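Local coordinates for protein putative cytochrome P450 hydroxylase (Chondromyces apiculatus DSM 436, PDB 6GMF) that probably acts as a heme-dependent cytochrome P450 monooxygenase that oxidises terpenes, at residues G365-V370 and L388-T393. Numbering follows the deposited sequence.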
loop_
_atom_site.group_PDB
_atom_site.type_symbol
_atom_site.label_atom_id
_atom_site.label_comp_id
_atom_site.label_asym_id
_atom_site.label_seq_id
_atom_site.Cartn_x
_atom_site.Cartn_y
_atom_site.Cartn_z
ATOM N N GLY A 365 12.147 -5.977 -23.876
ATOM C CA GLY A 365 13.062 -7.105 -24.067
ATOM C C GLY A 365 13.724 -7.451 -22.756
ATOM O O GLY A 365 13.064 -7.426 -21.723
ATOM N N ASP A 366 15.003 -7.818 -22.795
ATOM C CA ASP A 366 15.796 -8.043 -21.610
ATOM C C ASP A 366 15.743 -6.805 -20.713
ATOM O O ASP A 366 16.000 -5.680 -21.178
ATOM C CB ASP A 366 17.254 -8.337 -21.949
ATOM C CG ASP A 366 17.493 -9.667 -22.640
ATOM O OD1 ASP A 366 16.505 -10.432 -22.834
ATOM O OD2 ASP A 366 18.670 -9.922 -22.988
ATOM N N ILE A 367 15.367 -7.019 -19.445
ATOM C CA ILE A 367 15.286 -5.967 -18.454
ATOM C C ILE A 367 16.367 -6.210 -17.414
ATOM O O ILE A 367 16.444 -7.309 -16.851
ATOM C CB ILE A 367 13.888 -5.946 -17.808
ATOM C CG1 ILE A 367 12.793 -5.828 -18.872
ATOM C CG2 ILE A 367 13.781 -4.843 -16.770
ATOM C CD1 ILE A 367 11.447 -6.394 -18.462
ATOM N N GLN A 368 17.144 -5.175 -17.107
ATOM C CA GLN A 368 18.199 -5.239 -16.125
ATOM C C GLN A 368 18.162 -3.947 -15.337
ATOM O O GLN A 368 17.719 -2.932 -15.869
ATOM C CB GLN A 368 19.575 -5.370 -16.764
ATOM C CG GLN A 368 19.771 -6.679 -17.497
ATOM C CD GLN A 368 21.225 -7.099 -17.480
ATOM O OE1 GLN A 368 22.128 -6.261 -17.456
ATOM N NE2 GLN A 368 21.455 -8.405 -17.455
ATOM N N ARG A 369 18.659 -3.993 -14.109
ATOM C CA ARG A 369 18.890 -2.796 -13.381
ATOM C C ARG A 369 20.178 -2.174 -13.908
ATOM O O ARG A 369 21.094 -2.864 -14.308
ATOM C CB ARG A 369 18.964 -3.036 -11.872
ATOM C CG ARG A 369 17.678 -3.558 -11.256
ATOM C CD ARG A 369 17.677 -3.249 -9.767
ATOM N NE ARG A 369 18.715 -4.033 -9.091
ATOM C CZ ARG A 369 18.513 -5.220 -8.526
ATOM N NH1 ARG A 369 17.407 -5.915 -8.791
ATOM N NH2 ARG A 369 19.423 -5.688 -7.674
ATOM N N VAL A 370 20.259 -0.859 -13.830
ATOM C CA VAL A 370 21.532 -0.176 -14.055
ATOM C C VAL A 370 22.482 -0.531 -12.901
ATOM O O VAL A 370 23.655 -0.863 -13.130
ATOM C CB VAL A 370 21.352 1.339 -14.217
ATOM C CG1 VAL A 370 22.709 2.047 -14.192
ATOM C CG2 VAL A 370 20.572 1.666 -15.496
ATOM N N LEU A 388 14.613 3.652 -9.556
ATOM C CA LEU A 388 14.880 2.358 -10.112
ATOM C C LEU A 388 15.228 2.503 -11.591
ATOM O O LEU A 388 14.424 2.212 -12.490
ATOM C CB LEU A 388 13.683 1.415 -9.894
ATOM C CG LEU A 388 13.931 -0.052 -10.277
ATOM C CD1 LEU A 388 15.013 -0.629 -9.384
ATOM C CD2 LEU A 388 12.681 -0.910 -10.195
ATOM N N PRO A 389 16.470 2.949 -11.891
ATOM C CA PRO A 389 16.950 3.002 -13.261
ATOM C C PRO A 389 17.033 1.574 -13.800
ATOM O O PRO A 389 17.707 0.730 -13.176
ATOM C CB PRO A 389 18.307 3.706 -13.128
ATOM C CG PRO A 389 18.201 4.492 -11.866
ATOM C CD PRO A 389 17.430 3.552 -10.951
ATOM N N LEU A 390 16.390 1.333 -14.953
ATOM C CA LEU A 390 16.392 0.084 -15.641
ATOM C C LEU A 390 16.964 0.213 -17.067
ATOM O O LEU A 390 16.770 1.229 -17.757
ATOM C CB LEU A 390 14.939 -0.384 -15.760
ATOM C CG LEU A 390 14.412 -1.377 -14.715
ATOM C CD1 LEU A 390 15.207 -1.447 -13.412
ATOM C CD2 LEU A 390 12.932 -1.242 -14.506
ATOM N N ARG A 391 17.557 -0.878 -17.553
ATOM C CA ARG A 391 18.007 -0.968 -18.924
ATOM C C ARG A 391 17.066 -1.935 -19.640
ATOM O O ARG A 391 16.891 -3.052 -19.176
ATOM C CB ARG A 391 19.480 -1.398 -18.925
ATOM C CG ARG A 391 20.083 -1.832 -20.253
ATOM C CD ARG A 391 21.570 -2.155 -20.061
ATOM N NE ARG A 391 22.226 -1.318 -19.051
ATOM C CZ ARG A 391 22.695 -0.088 -19.271
ATOM N NH1 ARG A 391 22.622 0.444 -20.481
ATOM N NH2 ARG A 391 23.229 0.614 -18.284
ATOM N N ALA A 392 16.390 -1.454 -20.697
ATOM C CA ALA A 392 15.589 -2.285 -21.550
ATOM C C ALA A 392 15.210 -1.505 -22.812
ATOM O O ALA A 392 15.208 -0.259 -22.820
ATOM C CB ALA A 392 14.343 -2.745 -20.830
ATOM N N THR A 393 14.852 -2.288 -23.837
ATOM C CA THR A 393 14.395 -1.853 -25.150
ATOM C C THR A 393 12.891 -2.068 -25.271
ATOM O O THR A 393 12.428 -3.169 -25.025
ATOM C CB THR A 393 14.978 -2.712 -26.289
ATOM O OG1 THR A 393 14.653 -4.089 -26.069
ATOM C CG2 THR A 393 16.474 -2.602 -26.440
#
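Q368 and R391 form the hydrogen-bonded pair of a short antiparallel strand pairing in the cytochrome P450 fold, where 368-369 is an edge strand and 389-391 the middle one, with 126-128 beyond it. The R391 N-H points almost straight at Q368 O (2.7 Å, 172°), and Q368 N returns a bond to R391 O. I367, L388 and the aliphatic part of R369 lean on helix 220-251, and L390 on F127 and A129. L390 crosses I367 obliquely, CG to CG2 at 4.1 Å, while its CD1 meets R369 CG at 3.9 Å. CG1 of I367 is anti to its carbonyl carbon (chi1 -55°), which sets it 4.0 Å from A392 CB; that methyl points at the 365-370 backbone, 3.4 Å from D366 O, where a longer side chain would be hard to place. R369 suits its mixed surroundings: CD lies across L388 CD1, and its guanidinium hydrogen-bonds T250 and forms a salt bridge with D251. An alanine at L390 removes CG and both methyls, which is likely to leave I367 CG2 and R369 CG facing a gap. Q368 and R391, both exposed, share a face suited to polar side chains. V370 and P389 side chains cross at about a right angle, V370 CG2 lying 3.9 Å from P389 CB, and V370 N reaches P389 O from above the carbonyl plane.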